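Local coordinates for hypothetical protein (Prochlorococcus marinus, PDB 2HX5), which probably hydrolyses 1,4-dihydroxy-2-naphthoyl-CoA to 1,4-dihydroxy-2-naphthoate and CoA, a step in making phylloquinone (vitamin K1), at residues P79-R91 with V102-A114. Sequence-based numbering, arbitrary orientation. Where two conformers were deposited one is given.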
ATOM      1  N   PRO A  79     -11.610 -12.893 -11.753  1.00 19.71           N
ATOM      2  CA  PRO A  79     -11.636 -11.606 -11.054  1.00 22.69           C
ATOM      3  C   PRO A  79     -12.055 -11.734  -9.586  1.00 19.49           C
ATOM      4  O   PRO A  79     -12.909 -12.562  -9.220  1.00 20.24           O
ATOM      5  CB  PRO A  79     -12.666 -10.783 -11.826  1.00 25.03           C
ATOM      6  CG  PRO A  79     -13.377 -11.727 -12.661  1.00 22.99           C
ATOM      7  CD  PRO A  79     -12.548 -12.942 -12.875  1.00 20.10           C
ATOM      8  N   ILE A  80     -11.457 -10.874  -8.759  1.00 18.99           N
ATOM      9  CA  ILE A  80     -11.676 -10.873  -7.332  1.00 18.87           C
ATOM     10  C   ILE A  80     -12.229  -9.521  -6.978  1.00 19.26           C
ATOM     11  O   ILE A  80     -11.699  -8.496  -7.446  1.00 19.25           O
ATOM     12  CB  ILE A  80     -10.333 -11.132  -6.576  1.00 16.18           C
ATOM     13  CG1 ILE A  80      -9.875 -12.587  -6.819  1.00 17.62           C
ATOM     14  CG2 ILE A  80     -10.432 -10.829  -5.017  1.00 18.81           C
ATOM     15  CD1 ILE A  80      -8.435 -12.898  -6.382  1.00 21.12           C
ATOM     16  N   HIS A  81     -13.309  -9.509  -6.208  1.00 18.33           N
ATOM     17  CA  HIS A  81     -14.118  -8.306  -5.948  1.00 18.31           C
ATOM     18  C   HIS A  81     -14.210  -7.888  -4.500  1.00 19.08           C
ATOM     19  O   HIS A  81     -14.083  -8.707  -3.613  1.00 18.37           O
ATOM     20  CB  HIS A  81     -15.562  -8.581  -6.429  1.00 19.24           C
ATOM     21  CG  HIS A  81     -15.684  -8.608  -7.905  1.00 20.49           C
ATOM     22  ND1 HIS A  81     -15.833  -9.778  -8.623  1.00 27.72           N
ATOM     23  CD2 HIS A  81     -15.663  -7.604  -8.811  1.00 22.94           C
ATOM     24  CE1 HIS A  81     -15.891  -9.489  -9.914  1.00 26.63           C
ATOM     25  NE2 HIS A  81     -15.759  -8.183 -10.058  1.00 29.15           N
ATOM     26  N   THR A  82     -14.467  -6.602  -4.257  0.50 20.06           N
ATOM     27  CA  THR A  82     -14.657  -6.124  -2.893  0.50 22.46           C
ATOM     28  C   THR A  82     -15.783  -6.917  -2.188  0.50 21.15           C
ATOM     29  O   THR A  82     -16.884  -7.118  -2.730  0.50 20.43           O
ATOM     30  CB  THR A  82     -14.814  -4.544  -2.796  0.50 25.51           C
ATOM     31  OG1 THR A  82     -15.611  -4.192  -1.664  0.50 30.51           O
ATOM     32  CG2 THR A  82     -15.473  -3.957  -4.022  0.50 22.62           C
ATOM     33  N   GLY A  83     -15.494  -7.364  -0.977  1.00 20.00           N
ATOM     34  CA  GLY A  83     -16.423  -8.115  -0.187  1.00 22.13           C
ATOM     35  C   GLY A  83     -16.365  -9.607  -0.442  1.00 20.59           C
ATOM     36  O   GLY A  83     -17.037 -10.320   0.292  1.00 22.28           O
ATOM     37  N   ASP A  84     -15.608 -10.091  -1.439  1.00 19.72           N
ATOM     38  CA  ASP A  84     -15.399 -11.539  -1.635  1.00 18.94           C
ATOM     39  C   ASP A  84     -14.771 -12.154  -0.393  1.00 19.36           C
ATOM     40  O   ASP A  84     -13.839 -11.585   0.171  1.00 19.79           O
ATOM     41  CB  ASP A  84     -14.527 -11.860  -2.828  1.00 18.59           C
ATOM     42  CG  ASP A  84     -15.240 -11.766  -4.181  1.00 21.04           C
ATOM     43  OD1 ASP A  84     -16.488 -11.686  -4.259  1.00 22.44           O
ATOM     44  OD2 ASP A  84     -14.522 -11.779  -5.202  1.00 23.40           O
ATOM     45  N   ALA A  85     -15.320 -13.306   0.043  1.00 20.28           N
ATOM     46  CA  ALA A  85     -14.746 -14.114   1.080  1.00 19.38           C
ATOM     47  C   ALA A  85     -13.820 -15.087   0.364  1.00 19.42           C
ATOM     48  O   ALA A  85     -14.285 -15.905  -0.455  1.00 22.00           O
ATOM     49  CB  ALA A  85     -15.859 -14.893   1.822  1.00 19.77           C
ATOM     50  N   LEU A  86     -12.534 -15.018   0.657  1.00 17.22           N
ATOM     51  CA  LEU A  86     -11.575 -15.898   0.029  1.00 18.58           C
ATOM     52  C   LEU A  86     -11.075 -16.959   1.006  1.00 17.92           C
ATOM     53  O   LEU A  86     -10.662 -16.643   2.149  1.00 20.32           O
ATOM     54  CB  LEU A  86     -10.356 -15.116  -0.485  1.00 20.95           C
ATOM     55  CG  LEU A  86     -10.646 -13.995  -1.471  1.00 20.39           C
ATOM     56  CD1 LEU A  86      -9.289 -13.333  -1.808  1.00 22.89           C
ATOM     57  CD2 LEU A  86     -11.373 -14.460  -2.710  1.00 23.67           C
ATOM     58  N   ALA A  87     -11.081 -18.203   0.554  1.00 17.52           N
ATOM     59  CA  ALA A  87     -10.557 -19.342   1.296  1.00 18.65           C
ATOM     60  C   ALA A  87      -9.119 -19.496   0.811  1.00 19.63           C
ATOM     61  O   ALA A  87      -8.906 -19.586  -0.406  1.00 21.62           O
ATOM     62  CB  ALA A  87     -11.422 -20.557   0.994  1.00 18.81           C
HETATM   63  N   MSE A  88      -8.151 -19.420   1.697  1.00 18.17           N
HETATM   64  CA  MSE A  88      -6.740 -19.491   1.358  1.00 19.57           C
HETATM   65  C   MSE A  88      -6.158 -20.798   1.852  1.00 23.62           C
HETATM   66  O   MSE A  88      -6.321 -21.151   2.997  1.00 23.93           O
HETATM   67  CB  MSE A  88      -5.995 -18.355   2.003  1.00 19.81           C
HETATM   68  CG  MSE A  88      -6.463 -16.963   1.474  1.00 24.99           C
HETATM   69 SE   MSE A  88      -5.473 -15.503   2.226  0.75 24.73          SE
HETATM   70  CE  MSE A  88      -6.227 -15.559   4.060  1.00 29.52           C
ATOM     71  N   GLU A  89      -5.537 -21.558   0.970  1.00 17.65           N
ATOM     72  CA  GLU A  89      -4.879 -22.777   1.380  1.00 17.27           C
ATOM     73  C   GLU A  89      -3.393 -22.651   1.139  1.00 15.39           C
ATOM     74  O   GLU A  89      -2.954 -22.319   0.030  1.00 14.90           O
ATOM     75  CB  GLU A  89      -5.401 -23.960   0.591  1.00 17.96           C
ATOM     76  CG  GLU A  89      -4.638 -25.233   0.953  1.00 18.36           C
ATOM     77  CD  GLU A  89      -5.396 -26.536   0.677  1.00 24.17           C
ATOM     78  OE1 GLU A  89      -6.508 -26.488   0.063  1.00 28.70           O
ATOM     79  OE2 GLU A  89      -4.843 -27.590   1.108  1.00 27.83           O
ATOM     80  N   LEU A  90      -2.595 -22.903   2.161  1.00 14.61           N
ATOM     81  CA  LEU A  90      -1.153 -22.768   2.096  1.00 14.61           C
ATOM     82  C   LEU A  90      -0.534 -24.168   2.034  1.00 12.92           C
ATOM     83  O   LEU A  90      -0.934 -25.099   2.772  1.00 13.42           O
ATOM     84  CB  LEU A  90      -0.603 -22.069   3.362  1.00 16.00           C
ATOM     85  CG  LEU A  90      -0.638 -20.554   3.410  1.00 17.29           C
ATOM     86  CD1 LEU A  90      -2.077 -20.057   3.249  1.00 17.89           C
ATOM     87  CD2 LEU A  90      -0.002 -20.071   4.675  1.00 18.84           C
ATOM     88  N   ARG A  91       0.464 -24.298   1.172  1.00 15.50           N
ATOM     89  CA  ARG A  91       1.222 -25.542   1.074  1.00 15.19           C
ATOM     90  C   ARG A  91       2.717 -25.211   1.089  1.00 15.50           C
ATOM     91  O   ARG A  91       3.258 -24.811   0.054  1.00 15.67           O
ATOM     92  CB  ARG A  91       0.843 -26.322  -0.191  1.00 16.77           C
ATOM     93  CG  ARG A  91      -0.559 -26.880  -0.140  1.00 16.98           C
ATOM     94  CD  ARG A  91      -0.948 -27.543  -1.453  1.00 23.22           C
ATOM     95  NE  ARG A  91      -2.264 -28.202  -1.500  1.00 27.93           N
ATOM     96  CZ  ARG A  91      -3.397 -27.625  -1.932  1.00 36.71           C
ATOM     97  NH1 ARG A  91      -3.469 -26.313  -2.297  1.00 28.49           N
ATOM     98  NH2 ARG A  91      -4.489 -28.387  -1.981  1.00 31.77           N
ATOM     99  N   VAL A 102       6.372 -21.346  -0.184  1.00 14.10           N
ATOM    100  CA  VAL A 102       4.984 -21.501   0.166  1.00 14.21           C
ATOM    101  C   VAL A 102       4.158 -21.236  -1.067  1.00 14.45           C
ATOM    102  O   VAL A 102       4.338 -20.209  -1.694  1.00 14.44           O
ATOM    103  CB  VAL A 102       4.540 -20.579   1.329  1.00 15.97           C
ATOM    104  CG1 VAL A 102       3.152 -20.934   1.743  1.00 16.06           C
ATOM    105  CG2 VAL A 102       5.559 -20.656   2.514  1.00 17.32           C
ATOM    106  N   HIS A 103       3.244 -22.156  -1.341  1.00 13.76           N
ATOM    107  CA  HIS A 103       2.249 -22.020  -2.385  1.00 13.62           C
ATOM    108  C   HIS A 103       0.936 -21.591  -1.723  1.00 14.15           C
ATOM    109  O   HIS A 103       0.554 -22.128  -0.656  1.00 15.49           O
ATOM    110  CB  HIS A 103       2.081 -23.333  -3.157  1.00 14.19           C
ATOM    111  CG  HIS A 103       1.128 -23.265  -4.295  1.00 16.96           C
ATOM    112  ND1 HIS A 103      -0.201 -23.569  -4.122  1.00 14.90           N
ATOM    113  CD2 HIS A 103       1.308 -23.018  -5.625  1.00 17.64           C
ATOM    114  CE1 HIS A 103      -0.811 -23.508  -5.295  1.00 18.91           C
ATOM    115  NE2 HIS A 103       0.086 -23.170  -6.223  1.00 19.03           N
ATOM    116  N   PHE A 104       0.221 -20.649  -2.344  1.00 13.50           N
ATOM    117  CA  PHE A 104      -0.989 -20.091  -1.824  1.00 14.64           C
ATOM    118  C   PHE A 104      -2.051 -20.271  -2.877  1.00 14.27           C
ATOM    119  O   PHE A 104      -1.890 -19.802  -4.020  1.00 15.72           O
ATOM    120  CB  PHE A 104      -0.798 -18.593  -1.581  1.00 14.46           C
ATOM    121  CG  PHE A 104       0.339 -18.245  -0.642  1.00 13.80           C
ATOM    122  CD1 PHE A 104       1.641 -18.127  -1.075  1.00 14.49           C
ATOM    123  CD2 PHE A 104       0.071 -18.050   0.716  1.00 16.33           C
ATOM    124  CE1 PHE A 104       2.670 -17.803  -0.211  1.00 14.70           C
ATOM    125  CE2 PHE A 104       1.089 -17.718   1.553  1.00 14.49           C
ATOM    126  CZ  PHE A 104       2.393 -17.587   1.088  1.00 16.02           C
ATOM    127  N   GLU A 105      -3.175 -20.887  -2.525  1.00 13.17           N
ATOM    128  CA  GLU A 105      -4.303 -21.017  -3.453  1.00 14.05           C
ATOM    129  C   GLU A 105      -5.497 -20.220  -2.897  1.00 16.08           C
ATOM    130  O   GLU A 105      -5.840 -20.399  -1.713  1.00 17.13           O
ATOM    131  CB  GLU A 105      -4.658 -22.492  -3.567  1.00 17.99           C
ATOM    132  CG  GLU A 105      -5.774 -22.795  -4.416  1.00 20.11           C
ATOM    133  CD  GLU A 105      -6.106 -24.300  -4.388  1.00 29.63           C
ATOM    134  OE1 GLU A 105      -5.202 -25.108  -4.621  1.00 30.69           O
ATOM    135  OE2 GLU A 105      -7.256 -24.640  -4.082  1.00 43.93           O
ATOM    136  N   PHE A 106      -6.108 -19.358  -3.705  1.00 15.21           N
ATOM    137  CA  PHE A 106      -7.221 -18.507  -3.277  1.00 15.66           C
ATOM    138  C   PHE A 106      -8.467 -18.973  -3.954  1.00 16.62           C
ATOM    139  O   PHE A 106      -8.498 -19.018  -5.210  1.00 16.95           O
ATOM    140  CB  PHE A 106      -6.971 -17.072  -3.714  1.00 15.52           C
ATOM    141  CG  PHE A 106      -5.827 -16.414  -3.012  1.00 14.89           C
ATOM    142  CD1 PHE A 106      -4.542 -16.639  -3.450  1.00 16.04           C
ATOM    143  CD2 PHE A 106      -6.030 -15.541  -1.926  1.00 15.58           C
ATOM    144  CE1 PHE A 106      -3.471 -16.055  -2.811  1.00 17.47           C
ATOM    145  CE2 PHE A 106      -4.956 -14.921  -1.292  1.00 16.92           C
ATOM    146  CZ  PHE A 106      -3.666 -15.193  -1.725  1.00 17.69           C
ATOM    147  N   ARG A 107      -9.481 -19.369  -3.174  0.50 17.46           N
ATOM    148  CA  ARG A 107     -10.743 -19.821  -3.740  0.50 15.97           C
ATOM    149  C   ARG A 107     -11.847 -18.839  -3.360  0.50 16.19           C
ATOM    150  O   ARG A 107     -11.813 -18.237  -2.296  0.50 15.61           O
ATOM    151  CB  ARG A 107     -11.129 -21.221  -3.231  0.50 16.49           C
ATOM    152  CG  ARG A 107     -10.425 -22.363  -3.940  0.50 17.45           C
ATOM    153  CD  ARG A 107     -10.865 -23.759  -3.463  0.50 18.35           C
ATOM    154  NE  ARG A 107      -9.946 -24.802  -3.944  0.50 20.33           N
ATOM    155  CZ  ARG A 107     -10.099 -25.522  -5.050  0.50 22.95           C
ATOM    156  NH1 ARG A 107     -11.183 -25.398  -5.812  0.50 21.00           N
ATOM    157  NH2 ARG A 107      -9.166 -26.424  -5.373  0.50 22.89           N
ATOM    158  N   CYS A 108     -12.820 -18.667  -4.243  1.00 19.20           N
ATOM    159  CA  CYS A 108     -14.007 -17.907  -3.942  1.00 21.29           C
ATOM    160  C   CYS A 108     -15.135 -18.688  -4.568  1.00 23.09           C
ATOM    161  O   CYS A 108     -15.050 -19.051  -5.741  1.00 21.25           O
ATOM    162  CB  CYS A 108     -13.915 -16.551  -4.566  1.00 20.85           C
ATOM    163  SG  CYS A 108     -15.308 -15.480  -4.148  1.00 27.60           S
ATOM    164  N   GLU A 109     -16.153 -18.960  -3.754  1.00 27.29           N
ATOM    165  CA  GLU A 109     -17.294 -19.798  -4.144  1.00 33.12           C
ATOM    166  C   GLU A 109     -16.765 -21.101  -4.736  1.00 30.26           C
ATOM    167  O   GLU A 109     -17.150 -21.521  -5.822  1.00 31.67           O
ATOM    168  CB  GLU A 109     -18.194 -19.004  -5.091  1.00 34.34           C
ATOM    169  CG  GLU A 109     -18.890 -17.849  -4.349  1.00 42.58           C
ATOM    170  CD  GLU A 109     -19.619 -16.854  -5.257  1.00 45.73           C
ATOM    171  OE1 GLU A 109     -20.155 -17.264  -6.314  1.00 63.03           O
ATOM    172  OE2 GLU A 109     -19.656 -15.651  -4.902  1.00 59.78           O
ATOM    173  N   GLU A 110     -15.809 -21.691  -4.015  1.00 29.97           N
ATOM    174  CA  GLU A 110     -15.220 -22.992  -4.364  1.00 32.30           C
ATOM    175  C   GLU A 110     -14.344 -23.058  -5.615  1.00 30.62           C
ATOM    176  O   GLU A 110     -13.846 -24.121  -5.920  1.00 33.29           O
ATOM    177  CB  GLU A 110     -16.333 -24.059  -4.524  1.00 36.37           C
ATOM    178  CG  GLU A 110     -17.317 -24.137  -3.378  1.00 47.85           C
ATOM    179  CD  GLU A 110     -16.649 -24.512  -2.081  1.00 58.47           C
ATOM    180  OE1 GLU A 110     -15.501 -25.012  -2.117  1.00 68.86           O
ATOM    181  OE2 GLU A 110     -17.279 -24.312  -1.020  1.00 75.10           O
ATOM    182  N   GLN A 111     -14.155 -21.955  -6.333  1.00 23.62           N
ATOM    183  CA  GLN A 111     -13.399 -21.962  -7.567  1.00 22.51           C
ATOM    184  C   GLN A 111     -12.063 -21.248  -7.336  1.00 17.44           C
ATOM    185  O   GLN A 111     -12.024 -20.303  -6.598  1.00 18.50           O
ATOM    186  CB  GLN A 111     -14.178 -21.238  -8.619  1.00 24.27           C
ATOM    187  CG  GLN A 111     -15.491 -21.994  -8.963  1.00 31.93           C
ATOM    188  CD  GLN A 111     -16.049 -21.599 -10.310  1.00 36.62           C
ATOM    189  OE1 GLN A 111     -17.084 -20.917 -10.399  1.00 53.44           O
ATOM    190  NE2 GLN A 111     -15.365 -22.029 -11.382  1.00 47.37           N
ATOM    191  N   ILE A 112     -11.004 -21.712  -7.961  1.00 18.80           N
ATOM    192  CA  ILE A 112      -9.696 -21.082  -7.797  1.00 18.76           C
ATOM    193  C   ILE A 112      -9.680 -19.767  -8.550  1.00 18.73           C
ATOM    194  O   ILE A 112      -9.895 -19.762  -9.771  1.00 22.92           O
ATOM    195  CB  ILE A 112      -8.545 -21.947  -8.294  1.00 19.90           C
ATOM    196  CG1 ILE A 112      -8.451 -23.243  -7.466  1.00 23.24           C
ATOM    197  CG2 ILE A 112      -7.183 -21.214  -8.146  1.00 21.51           C
ATOM    198  CD1 ILE A 112      -7.376 -24.257  -7.954  1.00 25.90           C
ATOM    199  N   ALA A 113      -9.469 -18.649  -7.844  1.00 16.04           N
ATOM    200  CA  ALA A 113      -9.410 -17.348  -8.486  1.00 14.60           C
ATOM    201  C   ALA A 113      -7.963 -16.911  -8.768  1.00 13.39           C
ATOM    202  O   ALA A 113      -7.727 -16.151  -9.693  1.00 15.59           O
ATOM    203  CB  ALA A 113     -10.067 -16.328  -7.605  1.00 16.81           C
ATOM    204  N   ALA A 114      -7.008 -17.389  -7.993  1.00 15.17           N
ATOM    205  CA  ALA A 114      -5.607 -17.013  -8.125  1.00 13.72           C
ATOM    206  C   ALA A 114      -4.760 -18.003  -7.339  1.00 15.32           C
ATOM    207  O   ALA A 114      -5.230 -18.664  -6.378  1.00 15.42           O
ATOM    208  CB  ALA A 114      -5.380 -15.578  -7.604  1.00 13.73           C
TER
HETATM  209  O   HOH W   1     -18.801 -13.235  -3.103  1.00 43.80           O
HETATM  210  O   HOH W   2     -16.752 -17.640  -1.379  1.00 44.88           O
HETATM  211  O   HOH W   3      -1.663 -24.202  -1.825  1.00 17.29           O
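M88 and F106 form a non-hydrogen-bonded pair of an antiparallel hairpin and meet as a Met-aromatic contact: the selenium of M88, a selenomethionine, lies obliquely to the ring, SE 3.6 Å from F106 CE2. L86 CD1 reaches the neighbouring CD2 of the same ring, and L90 lays CG against F104 CD2 at 3.7 Å; flexible and branched apolar chains suit this buried, ring-lined face. On the other face, glutamates and arginines make a salt-bridge network. R91, extended from CG to NE, carries NH1 to E105 OE1 (3.1 Å), meeting it from above the carboxylate plane, with the two flat groups 32° apart. E105 stretches straight out, CG anti to the backbone N (chi1 178°), and its OE2 takes a short but weak bond from R107 NE; the arginines probably offset the charges of E105 and E89. Just before strand 85-96, D84 CG lies 3.7 Å from C108 SG, while D84 OD2 accepts H81 N across a type II turn closed by D84 N to H81 O, and pairs with R57 of the second subunit. An asparagine here would probably cost that arginine its close counter-charge, leaving a long, weak pairing to E109. The hairpin of strands 85-96 and 99-108 lies inside the antiparallel hotdog sheet, between strands 9-13 and 111-124; L86, L90 and F104 pack on helix 29-45, and A113 and A114 form a classic bulge opposite F106.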